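Local coordinates for protein phosphodiesterase (Candida albicans, PDB 6CPU) that belongs to the phosphodiesterase family of the HD clan and carries a zinc and a magnesium ion in a largely helical fold, at residues T422-G425 with E426-E429; T205-L208 with S209-Y213. One frame throughout, in Å; residues are numbered along the deposited sequence.

How the contacts relate
Both contacts are local, each made by neighbours on one continuous stretch of chain: contact 1 is the turn that starts helix 427-438, contact 2 two successive turns within helix 205-216. Contact 2 comes first along the chain. Contact 1 lies near the metal ions, with the side chain of Met-424 about 9 Å from the zinc ion and that of Asp-423 about 7 Å from the magnesium ion. Side chains of contact 2, among them Leu-208 and Leu-211, also touch helix 227-242. The two contacts share no helix and do not touch: their centres are about 37 Å apart and their nearest atoms about 23 Å.

Contact 1. Residues T422-G425 with E426-E429; sequences TDMG and EHNE
Two acidic side chains, Asp-423 and Glu-426, lie close together at this turn: OD2 of Asp-423 comes within 3.4 Å of CG of Glu-426 and 4.1 Å of its OE2, with the carboxylate planes turned 43° apart. Asp-423 has hydrogen-bond partners of its own. With CG trans to the backbone N (chi1 -180°), its carboxylate is carried forward beside its own carbonyl carbon, where OD1 accepts from Gly-425 N at 3.0 Å, from above the carboxylate plane. This is an Asx turn, while OD2 is hydrogen-bonded outside the turn, to Ser-376 OG. The backbone closes the same bend in 3-10 fashion: Glu-426 N bonds to Asp-423 O at 3.0 Å, and His-427 N to Met-424 O at 3.2 Å. Glu-426 occupies the N-cap position of helix 427-438. On another side of the turn, Met-424 and His-427 run side by side. The bent thioether places CE of Met-424 3.5 Å from ND1 of His-427, and SD sits at the ring edge, 4.8 Å from the centroid, a Met-aromatic contact. The turn joins helix 411-421 to helix 427-438; Asp-423 rests on Glu-379 of helix 377-394, whereas Met-424 and His-427 both touch Lys-459 of helix 446-462.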
loop_
_atom_site.group_PDB
_atom_site.type_symbol
_atom_site.label_atom_id
_atom_site.label_comp_id
_atom_site.label_asym_id
_atom_site.label_seq_id
_atom_site.Cartn_x
_atom_site.Cartn_y
_atom_site.Cartn_z
ATOM N N THR A 422 1.758 4.669 -13.291
ATOM C CA THR A 422 0.542 5.113 -12.597
ATOM C C THR A 422 0.430 6.620 -12.395
ATOM O O THR A 422 -0.559 7.080 -11.848
ATOM C CB THR A 422 0.353 4.422 -11.228
ATOM O OG1 THR A 422 1.414 4.807 -10.342
ATOM C CG2 THR A 422 0.349 2.906 -11.398
ATOM N N ASP A 423 1.445 7.372 -12.817
ATOM C CA ASP A 423 1.418 8.832 -12.804
ATOM C C ASP A 423 0.397 9.366 -13.811
ATOM O O ASP A 423 0.587 9.234 -15.019
ATOM C CB ASP A 423 2.809 9.380 -13.144
ATOM C CG ASP A 423 2.868 10.905 -13.151
ATOM O OD1 ASP A 423 1.926 11.552 -12.656
ATOM O OD2 ASP A 423 3.875 11.452 -13.651
ATOM N N MET A 424 -0.660 9.983 -13.303
ATOM C CA MET A 424 -1.737 10.494 -14.163
ATOM C C MET A 424 -1.327 11.707 -14.997
ATOM O O MET A 424 -1.974 12.005 -16.000
ATOM C CB MET A 424 -2.991 10.806 -13.341
ATOM C CG MET A 424 -3.721 9.558 -12.862
ATOM S SD MET A 424 -4.370 8.534 -14.207
ATOM C CE MET A 424 -5.838 9.465 -14.650
ATOM N N GLY A 425 -0.257 12.395 -14.599
ATOM C CA GLY A 425 0.341 13.430 -15.436
ATOM C C GLY A 425 0.936 12.894 -16.731
ATOM O O GLY A 425 1.250 13.669 -17.635
ATOM N N GLU A 426 1.110 11.572 -16.820
ATOM C CA GLU A 426 1.609 10.917 -18.029
ATOM C C GLU A 426 0.536 10.057 -18.700
ATOM O O GLU A 426 0.856 9.234 -19.555
ATOM C CB GLU A 426 2.797 10.017 -17.689
ATOM C CG GLU A 426 3.943 10.724 -16.996
ATOM C CD GLU A 426 4.564 11.789 -17.869
ATOM O OE1 GLU A 426 4.931 11.466 -19.022
ATOM O OE2 GLU A 426 4.674 12.944 -17.399
ATOM N N HIS A 427 -0.721 10.241 -18.298
ATOM C CA HIS A 427 -1.845 9.441 -18.798
ATOM C C HIS A 427 -1.904 9.445 -20.326
ATOM O O HIS A 427 -2.004 8.387 -20.953
ATOM C CB HIS A 427 -3.158 9.977 -18.226
ATOM C CG HIS A 427 -4.375 9.238 -18.688
ATOM N ND1 HIS A 427 -5.073 8.369 -17.877
ATOM C CD2 HIS A 427 -5.030 9.249 -19.875
ATOM C CE1 HIS A 427 -6.098 7.871 -18.544
ATOM N NE2 HIS A 427 -6.093 8.387 -19.760
ATOM N N ASN A 428 -1.828 10.639 -20.909
ATOM C CA ASN A 428 -1.929 10.803 -22.365
ATOM C C ASN A 428 -0.830 10.073 -23.137
ATOM O O ASN A 428 -1.075 9.558 -24.230
ATOM C CB ASN A 428 -1.932 12.290 -22.746
ATOM C CG ASN A 428 -3.187 13.016 -22.285
ATOM O OD1 ASN A 428 -3.194 14.240 -22.160
ATOM N ND2 ASN A 428 -4.257 12.269 -22.041
ATOM N N GLU A 429 0.370 10.013 -22.564
ATOM C CA GLU A 429 1.494 9.375 -23.239
ATOM C C GLU A 429 1.247 7.873 -23.408
ATOM O O GLU A 429 1.515 7.327 -24.480
ATOM C CB GLU A 429 2.813 9.648 -22.499
ATOM C CG GLU A 429 3.960 10.106 -23.401
ATOM C CD GLU A 429 4.890 8.984 -23.829
ATOM O OE1 GLU A 429 5.437 8.292 -22.942
ATOM O OE2 GLU A 429 5.096 8.804 -25.048
#

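Contact 2. Residues T205-L208 with S209-Y213; sequences TTRL and SQLCY
Arg-207 and Gln-210 meet through their polar ends: NH1 of Arg-207 donates to OE1 of Gln-210 at 2.9 Å along a nearly straight N-H line (161°). On the same guanidinium, NH2 forms a salt bridge with Asp-229 of helix 227-242, and these two bonds fix the rotation of the group. The Gln-210 oxygen lies in the guanidinium plane; NH1 stands 48° above the amide plane, and the two flat groups are nearly perpendicular. Arg-207 reaches this place through a turn about CB-CG (chi2 53°); the rest of the chain then slants outward and toward the next turn, bringing CD to 3.3 Å from OE1 of Gln-210. Gln-210, extended beyond CG, crosses it at about a right angle. Its CG also lies 3.2 Å from Thr-206 O, and its NE2 is 3.9 Å from CG2 of Thr-206, so the amide is flanked by residues three and four positions earlier.

This is the i to i+3 pairing of an alpha-helix, laid over the regular i to i+4 backbone bonds of helix 205-216. Those bonds include Gln-210 N to Thr-206 O at 2.9 Å and Leu-211 N to Arg-207 O at 3.0 Å.

Leu-208 turns its side chain off to touch Tyr-232 of helix 227-242. Leu-211 adds an apolar cover to the arginine: its CD2 sits over the centre of one guanidinium face, 4.0 Å from CZ of Arg-207.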
loop_
_atom_site.group_PDB
_atom_site.type_symbol
_atom_site.label_atom_id
_atom_site.label_comp_id
_atom_site.label_asym_id
_atom_site.label_seq_id
_atom_site.Cartn_x
_atom_site.Cartn_y
_atom_site.Cartn_z
ATOM N N THR A 205 -10.642 -21.041 10.256
ATOM C CA THR A 205 -10.885 -21.677 8.972
ATOM C C THR A 205 -12.010 -20.976 8.221
ATOM O O THR A 205 -11.905 -20.738 7.024
ATOM C CB THR A 205 -11.240 -23.170 9.138
ATOM O OG1 THR A 205 -10.178 -23.824 9.834
ATOM C CG2 THR A 205 -11.430 -23.830 7.782
ATOM N N THR A 206 -13.076 -20.630 8.930
ATOM C CA THR A 206 -14.196 -19.933 8.297
ATOM C C THR A 206 -13.779 -18.587 7.719
ATOM O O THR A 206 -14.126 -18.284 6.573
ATOM C CB THR A 206 -15.370 -19.758 9.252
ATOM O OG1 THR A 206 -15.868 -21.056 9.589
ATOM C CG2 THR A 206 -16.490 -18.956 8.590
ATOM N N ARG A 207 -13.030 -17.798 8.483
ATOM C CA ARG A 207 -12.582 -16.484 7.977
ATOM C C ARG A 207 -11.673 -16.613 6.767
ATOM O O ARG A 207 -11.865 -15.914 5.780
ATOM C CB ARG A 207 -11.884 -15.645 9.062
ATOM C CG ARG A 207 -11.714 -14.163 8.692
ATOM C CD ARG A 207 -13.035 -13.537 8.266
ATOM N NE ARG A 207 -12.936 -12.129 7.890
ATOM C CZ ARG A 207 -13.821 -11.496 7.118
ATOM N NH1 ARG A 207 -14.883 -12.138 6.629
ATOM N NH2 ARG A 207 -13.652 -10.211 6.825
ATOM N N LEU A 208 -10.669 -17.489 6.840
ATOM C CA LEU A 208 -9.746 -17.660 5.716
ATOM C C LEU A 208 -10.477 -18.106 4.448
ATOM O O LEU A 208 -10.150 -17.655 3.337
ATOM C CB LEU A 208 -8.612 -18.637 6.069
ATOM C CG LEU A 208 -7.762 -18.257 7.286
ATOM C CD1 LEU A 208 -6.600 -19.230 7.428
ATOM C CD2 LEU A 208 -7.269 -16.815 7.246
ATOM N N SER A 209 -11.475 -18.977 4.610
ATOM C CA SER A 209 -12.307 -19.393 3.483
ATOM C C SER A 209 -13.115 -18.215 2.930
ATOM O O SER A 209 -13.183 -18.035 1.730
ATOM C CB SER A 209 -13.232 -20.550 3.865
ATOM O OG SER A 209 -14.030 -20.910 2.742
ATOM N N GLN A 210 -13.689 -17.401 3.806
ATOM C CA GLN A 210 -14.443 -16.226 3.365
ATOM C C GLN A 210 -13.562 -15.296 2.533
ATOM O O GLN A 210 -14.008 -14.727 1.539
ATOM C CB GLN A 210 -15.026 -15.466 4.549
ATOM C CG GLN A 210 -16.162 -16.196 5.237
ATOM C CD GLN A 210 -16.640 -15.515 6.498
ATOM O OE1 GLN A 210 -15.891 -14.805 7.173
ATOM N NE2 GLN A 210 -17.903 -15.740 6.832
ATOM N N LEU A 211 -12.303 -15.149 2.941
ATOM C CA LEU A 211 -11.383 -14.270 2.221
ATOM C C LEU A 211 -11.059 -14.807 0.829
ATOM O O LEU A 211 -10.903 -14.023 -0.109
ATOM C CB LEU A 211 -10.118 -14.001 3.052
ATOM C CG LEU A 211 -10.390 -13.243 4.362
ATOM C CD1 LEU A 211 -9.109 -13.024 5.166
ATOM C CD2 LEU A 211 -11.119 -11.914 4.158
ATOM N N CYS A 212 -11.001 -16.133 0.678
ATOM C CA CYS A 212 -10.840 -16.747 -0.638
ATOM C C CYS A 212 -11.951 -16.290 -1.577
ATOM O O CYS A 212 -11.676 -15.822 -2.681
ATOM C CB CYS A 212 -10.850 -18.268 -0.536
ATOM S SG CYS A 212 -9.432 -19.008 0.285
ATOM N N TYR A 213 -13.196 -16.405 -1.123
ATOM C CA TYR A 213 -14.363 -15.982 -1.918
ATOM C C TYR A 213 -14.446 -14.476 -2.119
ATOM O O TYR A 213 -14.875 -14.038 -3.184
ATOM C CB TYR A 213 -15.679 -16.511 -1.335
ATOM C CG TYR A 213 -15.870 -17.977 -1.615
ATOM C CD1 TYR A 213 -15.461 -18.946 -0.694
ATOM C CD2 TYR A 213 -16.416 -18.404 -2.823
ATOM C CE1 TYR A 213 -15.606 -20.295 -0.967
ATOM C CE2 TYR A 213 -16.563 -19.747 -3.104
ATOM C CZ TYR A 213 -16.168 -20.688 -2.171
ATOM O OH TYR A 213 -16.317 -22.030 -2.456
#